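Side-chain contacts in uncharacterized protein (Bacteroides vulgatus, PDB 4QB7), which is probably a component of the fimbrium tip, part of filamentous cell-surface appendages that mediate adhesion and biofilm formation: residues A50-E55 with K119-I124; S226-L231 with K286-Y291; K316-K321 with H325-T330. One frame throughout, in Å; residues are numbered along the deposited sequence.

Contact 1 of 3, residues A50-E55 with K119-I124; sequences AGWNSE and KGAPTI
Trp52 reaches from the short helix 52-55 to Gly120 and Ala121 on the neighbouring loop. It is the one residue of 50-55 that touches 119-124. At its CB, CG lies anti to the backbone N (chi1 179°). The side chain therefore leaves beside the carbonyl carbon, and the indole extends away from the helix. The benzo part carries the contact. Trp52 CZ2 comes to 3.6 Å from Ala121 N and 3.8 Å from Ala121 CA. Trp52 CZ2 also meets Ala121 CB, at 4.1 Å. Trp52 CH2 lies 3.9 Å from Gly120 C. Ala121 N and CA sit at the rim of the indole, close to its plane, while Gly120 C is approached obliquely. The ring thus meets the loop with its outer edge, at the peptide between Gly120 and Ala121. Gly120 has a positive phi (85°), which favours glycine at this bend. At the other end, Gly51 is the N-cap of the helix, and Glu55 N bonds back to Gly51 O at 3.1 Å. The Trp52 backbone N is hydrogen-bonded to Asp150. The indole packs edge-to-face with Tyr45 and touches Thr92, while Ala121 rests on Phe94. In this fimbrillin-like protein these partners place the contact beside strands 40-47 and 90-97, with the helix following the first of them and the loop leading into strand 123-127. No hydrogen bond or salt bridge joins the two segments, and only 89 Å² is buried between them. What passes between them is van der Waals contact of an aromatic edge with a peptide and one methyl group, which lacks the directional demand of a polar bond.

Contact 2 of 3, residues S226-L231 with K286-Y291; sequences STEQDL and KLKINY. With SO4 (sulfate ion), chain K; SO4 (sulfate ion), chain J.
Lys288 NZ is gripped by Glu228 OE2 at 2.8 Å, in a hydrogen bond that is also a salt bridge. The ammonium uses the syn lone pair of OE2, on the side of the other carboxylate oxygen. The same NZ makes a weak second hydrogen bond to Asn309 OD1. Glu228 is extended beyond CG. Lys288 instead bends at chi2 (-63°) and again at chi4 (82°), and its chain folds around the oxygen. Lys288 CG also lies 3.5 Å from Glu228 OE2. The two side chains cross at about a right angle. The other carboxylate oxygen, OE1, has a long, weak ion pair with Lys194.

Further along the strand, Asn290 holds a sulfate ion, probably from the crystallisation liquor. Asn290 ND2 donates to sulfate O3 (chain K) at 2.7 Å and weakly to O2 of that ion at 3.2 Å. Its OD1 accepts from the backbone N of Asn309, which helps fix the rotation of the amide. A second sulfate (chain J) accepts a bond from Tyr291 OH, at 2.7 Å through its O4. That oxygen lies at the edge of the phenol ring, in its plane. Within the other segment, Gln229 NE2 bonds back to Thr227 O at 2.9 Å. The donor stands above the carbonyl plane, 52° out of it.

Glu228 and Lys288 are nearest in backbone register, yet their CA atoms are 8.6 Å apart. Strand 186-196 runs between the two segments, antiparallel to both 229-230 and 286-296. Gln229 pairs with Leu195, and Lys288 pairs with Lys194. The salt bridge thus spans a middle strand on the surface of an antiparallel sheet, in a fimbrillin-like fold of the transthyretin clan.

Contact 3 of 3, residues K316-K321 with H325-T330; sequences KNTFKK and HTYVLT
This is a buried contact, part polar and part aromatic, between the loop 316-321 and the strand it leads into, 323-331. Thr318, Phe319 and Lys320 supply the loop side. His325 and Tyr327, two positions apart, both send their CB toward the loop. Tyr327 OH donates to Thr318 OG1 at 2.6 Å. The threonine oxygen lies at the edge of the phenol ring, in its plane. It is put there by chi1 of -157°, which sets OG1 anti to the backbone N. Thr318 OG1 also stands over one face of the His325 imidazole, 3.6 Å from His325 ND1 and offset toward the rim. At the ring edge, Lys320 N donates to His325 NE2 at 3.0 Å. This bond is fairly straight, with an N-H...N angle of 161°, and its donor lies near the imidazole plane.

Strand 323-331 runs inside the large mixed sheet of this fimbrillin-like fold. It is parallel to strand 159-178 and antiparallel to 338-346. Asp342, on the latter strand, ties the polar groups together: its OD1 is hydrogen-bonded to His325 ND1 and its OD2 to Thr318 OG1. With NE2 accepting from the backbone, ND1 probably carries the proton toward the carboxylate. The imidazole is thus held through both nitrogens, which limits its rotation. Thr318 OG1 takes part in two hydrogen bonds, with Tyr327 OH and Asp342 OD2.

Phe319 begins with its CB turned away from the strand, but its ring end comes nearer. Its side chain crosses that of Tyr327 at about a right angle. Tyr327 OH lies at the phenyl edge, in the ring plane, 3.3 Å from Phe319 CD1. Apolar contact follows between Phe319 CE1 and Tyr327 CZ, at 4.4 Å. The phenyl ring also meets that of Phe270.

Contact 3 is the most buried of the three, contact 1 is partly buried, and contact 2 lies on the surface. Contact 3 mixes aromatic rings with hydrogen bonds, contact 1 has no polar bond across it, and contact 2 rests on a salt bridge. No two of them share a strand or helix. Contacts 1 and 2 lie on opposite sides of the chain's centre, with their own centres about 42 Å apart. Contacts 2 and 3 are neighbours, about 15 Å between centres. They touch where Ile289 CD1 packs on Leu329 CD2 at 3.9 Å, joining strands 286-296 and 323-331 of different sheets. Contact 1 touches neither of the others.

Contact 1 of 3, residues A50-E55 with K119-I124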
loop_
_atom_site.group_PDB
_atom_site.type_symbol
_atom_site.label_atom_id
_atom_site.label_comp_id
_atom_site.label_asym_id
_atom_site.label_seq_id
_atom_site.Cartn_x
_atom_site.Cartn_y
_atom_site.Cartn_z
ATOM N N ALA A 50 18.454 -30.961 7.515
ATOM C CA ALA A 50 17.634 -31.395 6.349
ATOM C C ALA A 50 16.987 -30.184 5.631
ATOM O O ALA A 50 16.882 -30.186 4.404
ATOM C CB ALA A 50 16.559 -32.392 6.772
ATOM N N GLY A 51 16.607 -29.163 6.403
ATOM C CA GLY A 51 16.120 -27.898 5.876
ATOM C C GLY A 51 14.641 -27.600 5.883
ATOM O O GLY A 51 13.798 -28.475 6.103
ATOM N N TRP A 52 14.342 -26.352 5.528
ATOM C CA TRP A 52 13.013 -25.768 5.519
ATOM C C TRP A 52 12.057 -26.431 4.534
ATOM O O TRP A 52 10.971 -26.801 4.946
ATOM C CB TRP A 52 13.103 -24.257 5.250
ATOM C CG TRP A 52 11.777 -23.571 5.192
ATOM C CD1 TRP A 52 11.220 -22.969 4.108
ATOM C CD2 TRP A 52 10.824 -23.439 6.263
ATOM N NE1 TRP A 52 9.976 -22.469 4.431
ATOM C CE2 TRP A 52 9.704 -22.751 5.743
ATOM C CE3 TRP A 52 10.805 -23.844 7.612
ATOM C CZ2 TRP A 52 8.581 -22.443 6.520
ATOM C CZ3 TRP A 52 9.681 -23.555 8.376
ATOM C CH2 TRP A 52 8.587 -22.863 7.831
ATOM N N ASN A 53 12.426 -26.577 3.258
ATOM C CA ASN A 53 11.488 -27.139 2.286
ATOM C C ASN A 53 11.127 -28.598 2.616
ATOM O O ASN A 53 9.972 -28.971 2.481
ATOM C CB ASN A 53 11.985 -26.969 0.842
ATOM C CG ASN A 53 12.000 -25.505 0.394
ATOM O OD1 ASN A 53 13.062 -24.948 0.068
ATOM N ND2 ASN A 53 10.833 -24.824 0.404
ATOM N N SER A 54 12.069 -29.369 3.151
ATOM C CA SER A 54 11.856 -30.753 3.571
ATOM C C SER A 54 10.929 -30.843 4.792
ATOM O O SER A 54 10.017 -31.674 4.807
ATOM C CB SER A 54 13.197 -31.407 3.906
ATOM O OG SER A 54 13.137 -32.821 3.771
ATOM N N GLU A 55 11.150 -29.978 5.803
ATOM C CA GLU A 55 10.461 -30.028 7.086
ATOM C C GLU A 55 9.387 -28.982 7.383
ATOM O O GLU A 55 8.723 -29.144 8.400
ATOM C CB GLU A 55 11.511 -29.924 8.188
ATOM C CG GLU A 55 12.488 -31.089 8.179
ATOM C CD GLU A 55 13.467 -31.126 9.328
ATOM O OE1 GLU A 55 13.355 -30.282 10.248
ATOM O OE2 GLU A 55 14.318 -32.043 9.333
ATOM N N LYS A 119 1.473 -24.719 11.510
ATOM C CA LYS A 119 2.591 -25.359 10.829
ATOM C C LYS A 119 2.841 -24.699 9.475
ATOM O O LYS A 119 1.919 -24.180 8.853
ATOM C CB LYS A 119 2.325 -26.878 10.692
ATOM C CG LYS A 119 2.292 -27.610 12.042
ATOM C CD LYS A 119 1.677 -28.986 11.928
ATOM C CE LYS A 119 1.503 -29.682 13.261
ATOM N NZ LYS A 119 1.026 -31.085 13.089
ATOM N N GLY A 120 4.092 -24.715 9.041
ATOM C CA GLY A 120 4.476 -24.142 7.759
ATOM C C GLY A 120 4.738 -22.658 7.817
ATOM O O GLY A 120 4.703 -22.052 8.902
ATOM N N ALA A 121 4.978 -22.062 6.625
ATOM C CA ALA A 121 5.203 -20.622 6.481
ATOM C C ALA A 121 4.002 -19.872 7.071
ATOM O O ALA A 121 2.873 -20.392 7.024
ATOM C CB ALA A 121 5.420 -20.255 5.020
ATOM N N PRO A 122 4.231 -18.727 7.747
ATOM C CA PRO A 122 3.105 -18.027 8.395
ATOM C C PRO A 122 2.138 -17.336 7.412
ATOM O O PRO A 122 2.309 -17.386 6.175
ATOM C CB PRO A 122 3.816 -17.021 9.306
ATOM C CG PRO A 122 5.090 -16.719 8.597
ATOM C CD PRO A 122 5.508 -18.013 7.962
ATOM N N THR A 123 1.068 -16.733 7.978
ATOM C CA THR A 123 0.061 -15.964 7.232
ATOM C C THR A 123 -0.285 -14.711 8.032
ATOM O O THR A 123 0.014 -14.637 9.237
ATOM C CB THR A 123 -1.228 -16.767 6.859
ATOM O OG1 THR A 123 -2.012 -17.074 8.016
ATOM C CG2 THR A 123 -0.951 -18.020 6.070
ATOM N N ILE A 124 -0.882 -13.723 7.336
ATOM C CA ILE A 124 -1.383 -12.462 7.852
ATOM C C ILE A 124 -2.771 -12.236 7.291
ATOM O O ILE A 124 -2.945 -12.281 6.072
ATOM C CB ILE A 124 -0.461 -11.273 7.487
ATOM C CG1 ILE A 124 0.810 -11.230 8.351
ATOM C CG2 ILE A 124 -1.218 -9.926 7.529
ATOM C CD1 ILE A 124 1.823 -10.245 7.844
#

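Contact 2 of 3, residues S226-L231 with K286-Y291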
loop_
_atom_site.group_PDB
_atom_site.type_symbol
_atom_site.label_atom_id
_atom_site.label_comp_id
_atom_site.label_asym_id
_atom_site.label_seq_id
_atom_site.Cartn_x
_atom_site.Cartn_y
_atom_site.Cartn_z
ATOM N N SER A 226 -17.710 -2.851 -1.419
ATOM C CA SER A 226 -18.828 -3.056 -2.350
ATOM C C SER A 226 -19.667 -1.804 -2.516
ATOM O O SER A 226 -20.728 -1.836 -3.155
ATOM C CB SER A 226 -19.695 -4.223 -1.887
ATOM O OG SER A 226 -20.273 -3.984 -0.614
ATOM N N THR A 227 -19.196 -0.693 -1.949
ATOM C CA THR A 227 -19.872 0.611 -2.015
ATOM C C THR A 227 -18.856 1.657 -2.421
ATOM O O THR A 227 -17.661 1.445 -2.208
ATOM C CB THR A 227 -20.508 0.957 -0.652
ATOM O OG1 THR A 227 -19.490 0.948 0.367
ATOM C CG2 THR A 227 -21.646 0.015 -0.273
ATOM N N GLU A 228 -19.315 2.800 -2.975
ATOM C CA GLU A 228 -18.426 3.902 -3.367
ATOM C C GLU A 228 -17.662 4.420 -2.165
ATOM O O GLU A 228 -18.213 4.505 -1.059
ATOM C CB GLU A 228 -19.206 5.015 -4.038
ATOM C CG GLU A 228 -19.603 4.632 -5.449
ATOM C CD GLU A 228 -20.349 5.681 -6.234
ATOM O OE1 GLU A 228 -20.773 6.699 -5.640
ATOM O OE2 GLU A 228 -20.542 5.457 -7.450
ATOM N N GLN A 229 -16.374 4.657 -2.355
ATOM C CA GLN A 229 -15.490 5.106 -1.276
ATOM C C GLN A 229 -15.134 6.526 -1.531
ATOM O O GLN A 229 -14.517 6.803 -2.558
ATOM C CB GLN A 229 -14.228 4.213 -1.188
ATOM C CG GLN A 229 -14.529 2.724 -0.930
ATOM C CD GLN A 229 -15.202 2.465 0.403
ATOM O OE1 GLN A 229 -14.784 2.967 1.460
ATOM N NE2 GLN A 229 -16.274 1.681 0.377
ATOM N N ASP A 230 -15.567 7.444 -0.638
ATOM C CA ASP A 230 -15.327 8.879 -0.802
ATOM C C ASP A 230 -13.914 9.264 -0.412
ATOM O O ASP A 230 -13.505 9.093 0.746
ATOM C CB ASP A 230 -16.337 9.727 -0.015
ATOM C CG ASP A 230 -16.492 11.158 -0.535
ATOM O OD1 ASP A 230 -15.741 11.547 -1.472
ATOM O OD2 ASP A 230 -17.373 11.885 -0.019
ATOM N N LEU A 231 -13.185 9.828 -1.399
ATOM C CA LEU A 231 -11.803 10.285 -1.273
ATOM C C LEU A 231 -11.700 11.811 -1.254
ATOM O O LEU A 231 -10.594 12.334 -1.237
ATOM C CB LEU A 231 -10.962 9.749 -2.461
ATOM C CG LEU A 231 -10.882 8.254 -2.701
ATOM C CD1 LEU A 231 -10.151 7.993 -3.967
ATOM C CD2 LEU A 231 -10.145 7.562 -1.572
ATOM N N LYS A 286 -13.437 1.907 -10.963
ATOM C CA LYS A 286 -13.759 3.201 -11.567
ATOM C C LYS A 286 -13.567 4.338 -10.585
ATOM O O LYS A 286 -13.600 4.113 -9.381
ATOM C CB LYS A 286 -15.233 3.231 -12.039
ATOM C CG LYS A 286 -15.578 2.296 -13.161
ATOM C CD LYS A 286 -17.058 2.387 -13.439
ATOM C CE LYS A 286 -17.706 1.054 -13.702
ATOM N NZ LYS A 286 -17.399 0.583 -15.069
ATOM N N LEU A 287 -13.454 5.565 -11.100
ATOM C CA LEU A 287 -13.422 6.796 -10.321
ATOM C C LEU A 287 -14.706 7.593 -10.602
ATOM O O LEU A 287 -15.232 7.510 -11.701
ATOM C CB LEU A 287 -12.187 7.661 -10.666
ATOM C CG LEU A 287 -10.792 7.099 -10.408
ATOM C CD1 LEU A 287 -9.748 8.073 -10.930
ATOM C CD2 LEU A 287 -10.541 6.851 -8.940
ATOM N N LYS A 288 -15.209 8.345 -9.620
ATOM C CA LYS A 288 -16.351 9.262 -9.740
ATOM C C LYS A 288 -15.779 10.636 -9.417
ATOM O O LYS A 288 -15.294 10.844 -8.303
ATOM C CB LYS A 288 -17.528 8.867 -8.817
ATOM C CG LYS A 288 -18.176 7.506 -9.103
ATOM C CD LYS A 288 -18.817 7.425 -10.487
ATOM C CE LYS A 288 -19.698 6.225 -10.633
ATOM N NZ LYS A 288 -21.038 6.477 -10.063
ATOM N N ILE A 289 -15.701 11.527 -10.414
ATOM C CA ILE A 289 -15.070 12.831 -10.232
ATOM C C ILE A 289 -16.088 13.963 -10.327
ATOM O O ILE A 289 -17.101 13.858 -11.049
ATOM C CB ILE A 289 -13.898 13.004 -11.230
ATOM C CG1 ILE A 289 -12.949 14.155 -10.806
ATOM C CG2 ILE A 289 -14.382 13.103 -12.682
ATOM C CD1 ILE A 289 -11.606 14.244 -11.540
ATOM N N ASN A 290 -15.817 15.042 -9.545
ATOM C CA ASN A 290 -16.604 16.288 -9.486
ATOM C C ASN A 290 -15.695 17.444 -9.843
ATOM O O ASN A 290 -14.604 17.540 -9.296
ATOM C CB ASN A 290 -17.183 16.497 -8.085
ATOM C CG ASN A 290 -18.188 15.487 -7.627
ATOM O OD1 ASN A 290 -18.423 14.452 -8.250
ATOM N ND2 ASN A 290 -18.843 15.794 -6.521
ATOM N N TYR A 291 -16.090 18.290 -10.762
ATOM C CA TYR A 291 -15.249 19.416 -11.176
ATOM C C TYR A 291 -16.104 20.560 -11.696
ATOM O O TYR A 291 -17.241 20.354 -12.127
ATOM C CB TYR A 291 -14.166 19.010 -12.212
ATOM C CG TYR A 291 -14.692 18.382 -13.479
ATOM C CD1 TYR A 291 -15.042 17.036 -13.519
ATOM C CD2 TYR A 291 -14.802 19.123 -14.655
ATOM C CE1 TYR A 291 -15.506 16.443 -14.693
ATOM C CE2 TYR A 291 -15.280 18.544 -15.833
ATOM C CZ TYR A 291 -15.628 17.200 -15.846
ATOM O OH TYR A 291 -16.086 16.599 -16.989
HETATM S S SO4 K . -18.308 18.704 -4.670
HETATM O O1 SO4 K . -18.088 19.745 -5.608
HETATM O O2 SO4 K . -19.697 18.315 -4.776
HETATM O O3 SO4 K . -17.475 17.604 -5.047
HETATM O O4 SO4 K . -17.972 19.177 -3.295
HETATM S S SO4 J . -16.320 18.299 -20.278
HETATM O O1 SO4 J . -15.440 19.371 -20.744
HETATM O O2 SO4 J . -17.585 18.394 -21.013
HETATM O O3 SO4 J . -15.687 16.985 -20.484
HETATM O O4 SO4 J . -16.592 18.455 -18.863
#

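Contact 3 of 3, residues K316-K321 with H325-T330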
loop_
_atom_site.group_PDB
_atom_site.type_symbol
_atom_site.label_atom_id
_atom_site.label_comp_id
_atom_site.label_asym_id
_atom_site.label_seq_id
_atom_site.Cartn_x
_atom_site.Cartn_y
_atom_site.Cartn_z
ATOM N N LYS A 316 -7.499 -1.901 -17.497
ATOM C CA LYS A 316 -7.244 -3.259 -17.039
ATOM C C LYS A 316 -5.811 -3.334 -16.549
ATOM O O LYS A 316 -5.014 -2.435 -16.845
ATOM C CB LYS A 316 -7.532 -4.316 -18.135
ATOM C CG LYS A 316 -6.652 -4.269 -19.385
ATOM C CD LYS A 316 -6.861 -5.537 -20.196
ATOM C CE LYS A 316 -6.022 -5.638 -21.450
ATOM N NZ LYS A 316 -6.028 -7.027 -22.010
ATOM N N ASN A 317 -5.492 -4.403 -15.791
ATOM C CA ASN A 317 -4.162 -4.686 -15.247
ATOM C C ASN A 317 -3.706 -3.519 -14.328
ATOM O O ASN A 317 -2.559 -3.075 -14.374
ATOM C CB ASN A 317 -3.158 -5.012 -16.386
ATOM C CG ASN A 317 -3.621 -6.136 -17.303
ATOM O OD1 ASN A 317 -4.147 -7.171 -16.864
ATOM N ND2 ASN A 317 -3.466 -5.947 -18.608
ATOM N N THR A 318 -4.634 -3.026 -13.502
ATOM C CA THR A 318 -4.382 -1.957 -12.537
ATOM C C THR A 318 -4.619 -2.521 -11.131
ATOM O O THR A 318 -5.260 -3.569 -10.984
ATOM C CB THR A 318 -5.200 -0.695 -12.851
ATOM O OG1 THR A 318 -4.543 0.426 -12.263
ATOM C CG2 THR A 318 -6.623 -0.769 -12.370
ATOM N N PHE A 319 -4.127 -1.798 -10.107
ATOM C CA PHE A 319 -4.121 -2.182 -8.699
ATOM C C PHE A 319 -3.239 -3.459 -8.563
ATOM O O PHE A 319 -3.608 -4.430 -7.893
ATOM C CB PHE A 319 -5.545 -2.338 -8.132
ATOM C CG PHE A 319 -6.171 -1.107 -7.515
ATOM C CD1 PHE A 319 -6.254 0.088 -8.227
ATOM C CD2 PHE A 319 -6.801 -1.175 -6.273
ATOM C CE1 PHE A 319 -6.947 1.200 -7.698
ATOM C CE2 PHE A 319 -7.487 -0.061 -5.746
ATOM C CZ PHE A 319 -7.541 1.120 -6.455
ATOM N N LYS A 320 -2.059 -3.434 -9.228
ATOM C CA LYS A 320 -1.074 -4.523 -9.237
ATOM C C LYS A 320 -0.251 -4.548 -7.950
ATOM O O LYS A 320 0.229 -3.498 -7.497
ATOM C CB LYS A 320 -0.105 -4.378 -10.423
ATOM C CG LYS A 320 -0.674 -4.656 -11.794
ATOM C CD LYS A 320 0.349 -4.318 -12.885
ATOM C CE LYS A 320 0.343 -5.385 -13.947
ATOM N NZ LYS A 320 0.962 -4.920 -15.211
ATOM N N LYS A 321 -0.046 -5.749 -7.388
ATOM C CA LYS A 321 0.802 -5.947 -6.205
ATOM C C LYS A 321 2.213 -5.441 -6.472
ATOM O O LYS A 321 2.778 -5.720 -7.532
ATOM C CB LYS A 321 0.844 -7.436 -5.856
ATOM C CG LYS A 321 1.522 -7.775 -4.562
ATOM C CD LYS A 321 1.315 -9.258 -4.245
ATOM C CE LYS A 321 2.260 -9.780 -3.181
ATOM N NZ LYS A 321 3.661 -9.712 -3.627
ATOM N N HIS A 325 0.882 3.148 -8.795
ATOM C CA HIS A 325 0.088 3.649 -9.933
ATOM C C HIS A 325 -0.193 5.140 -9.810
ATOM O O HIS A 325 -0.598 5.618 -8.741
ATOM C CB HIS A 325 -1.252 2.913 -10.084
ATOM C CG HIS A 325 -1.154 1.437 -10.330
ATOM N ND1 HIS A 325 -1.052 0.927 -11.610
ATOM C CD2 HIS A 325 -1.261 0.404 -9.458
ATOM C CE1 HIS A 325 -1.043 -0.389 -11.473
ATOM N NE2 HIS A 325 -1.191 -0.749 -10.199
ATOM N N THR A 326 0.051 5.877 -10.898
ATOM C CA THR A 326 -0.309 7.294 -11.028
ATOM C C THR A 326 -1.261 7.378 -12.183
ATOM O O THR A 326 -0.873 7.034 -13.309
ATOM C CB THR A 326 0.896 8.237 -11.245
ATOM O OG1 THR A 326 1.838 8.112 -10.179
ATOM C CG2 THR A 326 0.460 9.700 -11.432
ATOM N N TYR A 327 -2.502 7.793 -11.928
ATOM C CA TYR A 327 -3.470 7.940 -13.018
ATOM C C TYR A 327 -3.472 9.364 -13.513
ATOM O O TYR A 327 -3.585 10.296 -12.707
ATOM C CB TYR A 327 -4.874 7.547 -12.582
ATOM C CG TYR A 327 -5.008 6.141 -12.058
ATOM C CD1 TYR A 327 -4.825 5.043 -12.896
ATOM C CD2 TYR A 327 -5.397 5.903 -10.742
ATOM C CE1 TYR A 327 -4.936 3.738 -12.412
ATOM C CE2 TYR A 327 -5.535 4.600 -10.252
ATOM C CZ TYR A 327 -5.293 3.522 -11.090
ATOM O OH TYR A 327 -5.448 2.238 -10.626
ATOM N N VAL A 328 -3.302 9.547 -14.830
ATOM C CA VAL A 328 -3.369 10.879 -15.423
ATOM C C VAL A 328 -4.658 10.938 -16.221
ATOM O O VAL A 328 -4.841 10.156 -17.158
ATOM C CB VAL A 328 -2.116 11.245 -16.246
ATOM C CG1 VAL A 328 -2.239 12.646 -16.853
ATOM C CG2 VAL A 328 -0.855 11.124 -15.386
ATOM N N LEU A 329 -5.565 11.829 -15.805
ATOM C CA LEU A 329 -6.897 12.068 -16.399
ATOM C C LEU A 329 -6.902 13.308 -17.267
ATOM O O LEU A 329 -6.555 14.402 -16.785
ATOM C CB LEU A 329 -7.956 12.266 -15.293
ATOM C CG LEU A 329 -8.558 11.089 -14.560
ATOM C CD1 LEU A 329 -7.490 10.136 -13.991
ATOM C CD2 LEU A 329 -9.428 11.599 -13.466
ATOM N N THR A 330 -7.295 13.142 -18.548
ATOM C CA THR A 330 -7.392 14.239 -19.490
ATOM C C THR A 330 -8.863 14.517 -19.730
ATOM O O THR A 330 -9.575 13.668 -20.261
ATOM C CB THR A 330 -6.614 13.965 -20.800
ATOM O OG1 THR A 330 -5.241 13.740 -20.500
ATOM C CG2 THR A 330 -6.711 15.129 -21.779
#